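Local coordinates for protein putative retaining b-glycosidase (Saccharophagus degradans, PDB 5A95) that probably hydrolyses mixed-linkage beta-1,3-1,4-glucans as a retaining family 5 glycoside hydrolase, at residues V181-M193 with T222-Y234. The protein carries 1 engineered substitution. Sequence-based numbering, arbitrary orientation.
With MG (magnesium ion), chain G; BGC (beta-D-glucopyranose), chain D.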
loop_
_atom_site.group_PDB
_atom_site.type_symbol
_atom_site.label_atom_id
_atom_site.label_comp_id
_atom_site.label_asym_id
_atom_site.label_seq_id
_atom_site.Cartn_x
_atom_site.Cartn_y
_atom_site.Cartn_z
ATOM N N VAL A 181 -10.570 -9.850 -27.393
ATOM C CA VAL A 181 -9.574 -9.488 -26.399
ATOM C C VAL A 181 -8.779 -10.765 -26.111
ATOM O O VAL A 181 -9.265 -11.658 -25.450
ATOM C CB VAL A 181 -10.222 -8.907 -25.142
ATOM C CG1 VAL A 181 -9.158 -8.536 -24.144
ATOM C CG2 VAL A 181 -11.062 -7.666 -25.469
ATOM N N ALA A 182 -7.570 -10.859 -26.668
ATOM C CA ALA A 182 -6.864 -12.119 -26.723
ATOM C C ALA A 182 -5.819 -12.299 -25.644
ATOM O O ALA A 182 -5.628 -13.406 -25.166
ATOM C CB ALA A 182 -6.247 -12.319 -28.089
ATOM N N VAL A 183 -5.078 -11.240 -25.320
ATOM C CA VAL A 183 -3.869 -11.344 -24.503
ATOM C C VAL A 183 -3.908 -10.273 -23.422
ATOM O O VAL A 183 -4.216 -9.093 -23.694
ATOM C CB VAL A 183 -2.613 -11.145 -25.381
ATOM C CG1 VAL A 183 -1.345 -11.200 -24.553
ATOM C CG2 VAL A 183 -2.555 -12.161 -26.506
ATOM N N TYR A 184 -3.626 -10.699 -22.193
ATOM C CA TYR A 184 -3.501 -9.823 -21.029
ATOM C C TYR A 184 -2.023 -9.759 -20.669
ATOM O O TYR A 184 -1.449 -10.695 -20.124
ATOM C CB TYR A 184 -4.313 -10.342 -19.840
ATOM C CG TYR A 184 -5.817 -10.278 -20.006
ATOM C CD1 TYR A 184 -6.413 -9.654 -21.081
ATOM C CD2 TYR A 184 -6.655 -10.794 -19.051
ATOM C CE1 TYR A 184 -7.775 -9.587 -21.212
ATOM C CE2 TYR A 184 -8.032 -10.747 -19.184
ATOM C CZ TYR A 184 -8.595 -10.160 -20.288
ATOM O OH TYR A 184 -9.952 -10.072 -20.493
ATOM N N GLU A 185 -1.402 -8.636 -21.051
ATOM C CA GLU A 185 0.046 -8.429 -20.844
ATOM C C GLU A 185 0.219 -7.747 -19.491
ATOM O O GLU A 185 -0.011 -6.554 -19.346
ATOM C CB GLU A 185 0.627 -7.649 -21.986
ATOM C CG GLU A 185 2.128 -7.422 -21.874
ATOM C CD GLU A 185 2.731 -6.880 -23.157
ATOM O OE1 GLU A 185 1.941 -6.557 -24.069
ATOM O OE2 GLU A 185 3.979 -6.748 -23.236
ATOM N N LEU A 186 0.610 -8.539 -18.511
ATOM C CA LEU A 186 0.437 -8.239 -17.099
ATOM C C LEU A 186 1.193 -7.004 -16.606
ATOM O O LEU A 186 0.682 -6.283 -15.752
ATOM C CB LEU A 186 0.856 -9.442 -16.252
ATOM C CG LEU A 186 0.117 -10.757 -16.573
ATOM C CD1 LEU A 186 0.574 -11.853 -15.603
ATOM C CD2 LEU A 186 -1.389 -10.590 -16.545
ATOM N N PHE A 187 2.405 -6.800 -17.133
ATOM C CA PHE A 187 3.259 -5.691 -16.697
ATOM C C PHE A 187 4.294 -5.457 -17.790
ATOM O O PHE A 187 5.258 -6.214 -17.915
ATOM C CB PHE A 187 3.931 -5.996 -15.363
ATOM C CG PHE A 187 4.635 -4.801 -14.773
ATOM C CD1 PHE A 187 5.906 -4.456 -15.188
ATOM C CD2 PHE A 187 4.035 -4.044 -13.784
ATOM C CE1 PHE A 187 6.548 -3.343 -14.640
ATOM C CE2 PHE A 187 4.657 -2.951 -13.249
ATOM C CZ PHE A 187 5.909 -2.596 -13.677
ATOM N N ASN A 188 4.103 -4.387 -18.567
ATOM C CA ASN A 188 4.890 -4.095 -19.768
ATOM C C ASN A 188 6.393 -4.395 -19.644
ATOM O O ASN A 188 6.946 -5.256 -20.334
ATOM C CB ASN A 188 4.619 -2.651 -20.137
ATOM C CG ASN A 188 5.556 -2.076 -21.175
ATOM O OD1 ASN A 188 5.738 -2.598 -22.260
ATOM N ND2 ASN A 188 6.138 -0.924 -20.832
ATOM N N GLU A 189 7.098 -3.634 -18.802
ATOM C CA GLU A 189 8.564 -3.688 -18.768
ATOM C C GLU A 189 9.120 -3.760 -17.362
ATOM O O GLU A 189 9.420 -2.711 -16.737
ATOM C CB GLU A 189 9.196 -2.537 -19.563
ATOM C CG GLU A 189 9.180 -2.814 -21.058
ATOM C CD GLU A 189 9.806 -1.748 -21.911
ATOM O OE1 GLU A 189 9.914 -0.610 -21.444
ATOM O OE2 GLU A 189 10.131 -2.057 -23.073
ATOM N N PRO A 190 9.337 -4.991 -16.877
ATOM C CA PRO A 190 10.040 -5.150 -15.617
ATOM C C PRO A 190 11.479 -4.644 -15.740
ATOM O O PRO A 190 12.197 -5.012 -16.666
ATOM C CB PRO A 190 10.007 -6.654 -15.396
ATOM C CG PRO A 190 8.806 -7.107 -16.181
ATOM C CD PRO A 190 8.906 -6.283 -17.422
ATOM N N THR A 191 11.881 -3.821 -14.761
ATOM C CA THR A 191 13.245 -3.346 -14.656
ATOM C C THR A 191 13.488 -2.797 -13.266
ATOM O O THR A 191 12.575 -2.210 -12.663
ATOM C CB THR A 191 13.624 -2.273 -15.705
ATOM O OG1 THR A 191 14.977 -1.872 -15.460
ATOM C CG2 THR A 191 12.715 -1.047 -15.638
ATOM N N THR A 192 14.704 -2.968 -12.754
ATOM C CA THR A 192 15.084 -2.280 -11.534
ATOM C C THR A 192 16.056 -1.135 -11.778
ATOM O O THR A 192 16.540 -0.537 -10.825
ATOM C CB THR A 192 15.717 -3.225 -10.521
ATOM O OG1 THR A 192 16.921 -3.744 -11.094
ATOM C CG2 THR A 192 14.738 -4.299 -10.110
ATOM N N MET A 193 16.324 -0.803 -13.029
ATOM C CA MET A 193 17.215 0.312 -13.367
ATOM C C MET A 193 18.542 0.153 -12.624
ATOM O O MET A 193 18.985 1.049 -11.884
ATOM C CB MET A 193 16.570 1.663 -13.090
ATOM C CG MET A 193 15.356 1.916 -13.949
ATOM S SD MET A 193 14.678 3.573 -13.759
ATOM C CE MET A 193 15.815 4.494 -14.815
ATOM N N THR A 222 -10.058 -18.538 -20.438
ATOM C CA THR A 222 -9.777 -18.528 -21.882
ATOM C C THR A 222 -8.726 -17.527 -22.318
ATOM O O THR A 222 -8.198 -17.594 -23.419
ATOM C CB THR A 222 -11.021 -18.226 -22.730
ATOM O OG1 THR A 222 -11.405 -16.841 -22.613
ATOM C CG2 THR A 222 -12.196 -19.152 -22.385
ATOM N N VAL A 223 -8.387 -16.579 -21.452
ATOM C CA VAL A 223 -7.469 -15.518 -21.848
ATOM C C VAL A 223 -6.026 -16.030 -21.868
ATOM O O VAL A 223 -5.698 -17.046 -21.210
ATOM C CB VAL A 223 -7.605 -14.282 -20.954
ATOM C CG1 VAL A 223 -9.022 -13.748 -20.951
ATOM C CG2 VAL A 223 -7.130 -14.587 -19.560
ATOM N N ILE A 224 -5.158 -15.305 -22.580
ATOM C CA ILE A 224 -3.742 -15.622 -22.623
ATOM C C ILE A 224 -2.945 -14.581 -21.829
ATOM O O ILE A 224 -2.754 -13.454 -22.270
ATOM C CB ILE A 224 -3.221 -15.657 -24.075
ATOM C CG1 ILE A 224 -3.990 -16.690 -24.916
ATOM C CG2 ILE A 224 -1.728 -15.935 -24.086
ATOM C CD1 ILE A 224 -3.772 -16.505 -26.412
ATOM N N PRO A 225 -2.444 -14.952 -20.642
ATOM C CA PRO A 225 -1.527 -14.058 -19.923
ATOM C C PRO A 225 -0.198 -14.016 -20.653
ATOM O O PRO A 225 0.314 -15.052 -21.111
ATOM C CB PRO A 225 -1.376 -14.735 -18.530
ATOM C CG PRO A 225 -2.529 -15.714 -18.439
ATOM C CD PRO A 225 -2.681 -16.188 -19.875
ATOM N N LEU A 226 0.409 -12.834 -20.665
ATOM C CA LEU A 226 1.707 -12.620 -21.298
ATOM C C LEU A 226 2.662 -12.057 -20.242
ATOM O O LEU A 226 2.377 -11.017 -19.623
ATOM C CB LEU A 226 1.573 -11.651 -22.469
ATOM C CG LEU A 226 2.810 -11.368 -23.293
ATOM C CD1 LEU A 226 3.244 -12.567 -24.078
ATOM C CD2 LEU A 226 2.658 -10.186 -24.220
ATOM N N VAL A 227 3.739 -12.801 -19.981
ATOM C CA VAL A 227 4.672 -12.559 -18.874
ATOM C C VAL A 227 6.018 -12.112 -19.435
ATOM O O VAL A 227 6.486 -12.637 -20.431
ATOM C CB VAL A 227 4.857 -13.869 -18.076
ATOM C CG1 VAL A 227 5.981 -13.767 -17.052
ATOM C CG2 VAL A 227 3.546 -14.225 -17.382
ATOM N N ALA A 228 6.632 -11.137 -18.762
ATOM C CA ALA A 228 7.897 -10.546 -19.164
ATOM C C ALA A 228 8.995 -10.767 -18.116
ATOM O O ALA A 228 8.731 -10.880 -16.916
ATOM C CB ALA A 228 7.753 -9.049 -19.341
ATOM N N GLY A 229 10.221 -10.815 -18.614
ATOM C CA GLY A 229 11.402 -10.830 -17.783
ATOM C C GLY A 229 12.016 -9.449 -17.578
ATOM O O GLY A 229 11.460 -8.411 -17.941
ATOM N N PHE A 230 13.182 -9.468 -16.952
ATOM C CA PHE A 230 13.913 -8.257 -16.573
ATOM C C PHE A 230 14.631 -7.618 -17.753
ATOM O O PHE A 230 14.500 -8.028 -18.919
ATOM C CB PHE A 230 14.886 -8.568 -15.416
ATOM C CG PHE A 230 14.230 -9.164 -14.182
ATOM C CD1 PHE A 230 12.993 -8.747 -13.749
ATOM C CD2 PHE A 230 14.897 -10.113 -13.432
ATOM C CE1 PHE A 230 12.411 -9.265 -12.598
ATOM C CE2 PHE A 230 14.326 -10.629 -12.292
ATOM C CZ PHE A 230 13.100 -10.214 -11.890
ATOM N N ASN A 231 15.351 -6.529 -17.449
ATOM C CA ASN A 231 16.013 -5.715 -18.459
ATOM C C ASN A 231 15.010 -5.187 -19.478
ATOM O O ASN A 231 15.248 -5.212 -20.680
ATOM C CB ASN A 231 17.150 -6.498 -19.150
ATOM C CG ASN A 231 18.058 -5.612 -19.989
ATOM O OD1 ASN A 231 18.041 -4.386 -19.878
ATOM N ND2 ASN A 231 18.788 -6.226 -20.907
ATOM N N TRP A 232 13.918 -4.635 -18.969
ATOM C CA TRP A 232 12.852 -4.068 -19.784
ATOM C C TRP A 232 12.245 -5.116 -20.730
ATOM O O TRP A 232 12.176 -4.926 -21.955
ATOM C CB TRP A 232 13.311 -2.838 -20.565
ATOM C CG TRP A 232 13.639 -1.608 -19.750
ATOM C CD1 TRP A 232 12.815 -0.532 -19.590
ATOM C CD2 TRP A 232 14.849 -1.300 -19.067
ATOM N NE1 TRP A 232 13.441 0.442 -18.842
ATOM C CE2 TRP A 232 14.695 0.008 -18.519
ATOM C CE3 TRP A 232 16.060 -1.958 -18.901
ATOM C CZ2 TRP A 232 15.685 0.626 -17.760
ATOM C CZ3 TRP A 232 17.041 -1.337 -18.139
ATOM C CH2 TRP A 232 16.853 -0.061 -17.585
ATOM N N ALA A 233 11.800 -6.231 -20.150
ATOM C CA ALA A 233 11.157 -7.306 -20.900
ATOM C C ALA A 233 12.072 -7.830 -21.991
ATOM O O ALA A 233 11.641 -8.114 -23.087
ATOM C CB ALA A 233 9.808 -6.848 -21.492
ATOM N N TYR A 234 13.325 -8.053 -21.660
ATOM C CA TYR A 234 14.288 -8.571 -22.608
ATOM C C TYR A 234 14.831 -9.950 -22.260
ATOM O O TYR A 234 15.063 -10.761 -23.152
ATOM C CB TYR A 234 15.420 -7.552 -22.862
ATOM C CG TYR A 234 16.286 -7.971 -24.002
ATOM C CD1 TYR A 234 15.832 -7.902 -25.319
ATOM C CD2 TYR A 234 17.556 -8.465 -23.777
ATOM C CE1 TYR A 234 16.610 -8.354 -26.353
ATOM C CE2 TYR A 234 18.360 -8.893 -24.835
ATOM C CZ TYR A 234 17.856 -8.842 -26.132
ATOM O OH TYR A 234 18.604 -9.305 -27.208
HETATM MG MG MG G . -10.888 -12.876 -24.429
HETATM C C2 BGC D . 8.701 2.032 -23.368
HETATM C C3 BGC D . 7.874 2.968 -24.247
HETATM C C4 BGC D . 8.798 4.015 -24.882
HETATM C C5 BGC D . 9.927 3.324 -25.621
HETATM C C6 BGC D . 10.864 4.299 -26.294
HETATM C C1 BGC D . 10.006 1.565 -24.006
HETATM O O1 BGC D . 10.954 1.137 -23.061
HETATM O O2 BGC D . 7.869 0.891 -22.942
HETATM O O3 BGC D . 6.803 3.520 -23.419
HETATM O O4 BGC D . 8.167 4.938 -25.782
HETATM O O5 BGC D . 10.683 2.624 -24.638
HETATM O O6 BGC D . 11.958 3.507 -26.760
HETATM O O HOH W 1 -11.220 -11.321 -22.783
HETATM O O HOH W 2 3.837 -8.752 -18.801
HETATM O O HOH W 3 -12.413 -14.319 -23.135
HETATM O O HOH W 4 -9.804 -14.970 -24.571
#
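Val183, Tyr184 and Glu185 pair in parallel with Ile224, Pro225 and Leu226 as neighbouring strands of the (beta/alpha)8 barrel of family 5, joined by a right-handed beta-alpha-beta crossover through helix 202-219. Four backbone bonds hold the ladder: Tyr184 N and O bond to Ile224 O and Leu226 N at 2.9 Å each, flanked by Ile224 N to Ala182 O and Leu186 N to Leu226 O.

Side chains pack on both faces. Val183 CG1 meets Leu226 CB at 3.6 Å, and methyl Leu226 CD2 lies against the Glu185 carboxylate, whose OE1 makes a salt bridge with Arg103 and OE2 a hydrogen bond with Thr290. Across the sheet, Val223 CB makes a CH-pi contact over the Tyr184 ring. Water 1, donating to Tyr184 OH, also binds the magnesium ion coordinated by Val181 O, Val178 O and two further waters.

Beyond the strands, Pro190 O accepts a hydrogen bond from Trp232 N (2.9 Å). Glu189, in an Asn-Glu-Pro sequence after strand 181-185, probably occupies the acid/base place of family 5 relatives; its OE1 accepts from glucose O1 at 2.6 Å and meets the indole edge at Trp232 CD1, while OE2 bonds to His254. Trp232 NE1 bonds to Gln153; Thr191 CG2 makes a CH-pi contact with the five-membered ring. With an alanine here, Gln153 would probably lose this mate and a gap open beside Thr191. Thr191 OG1, over the benzo ring (chi1 178°), accepts from Met193 N in an ST turn.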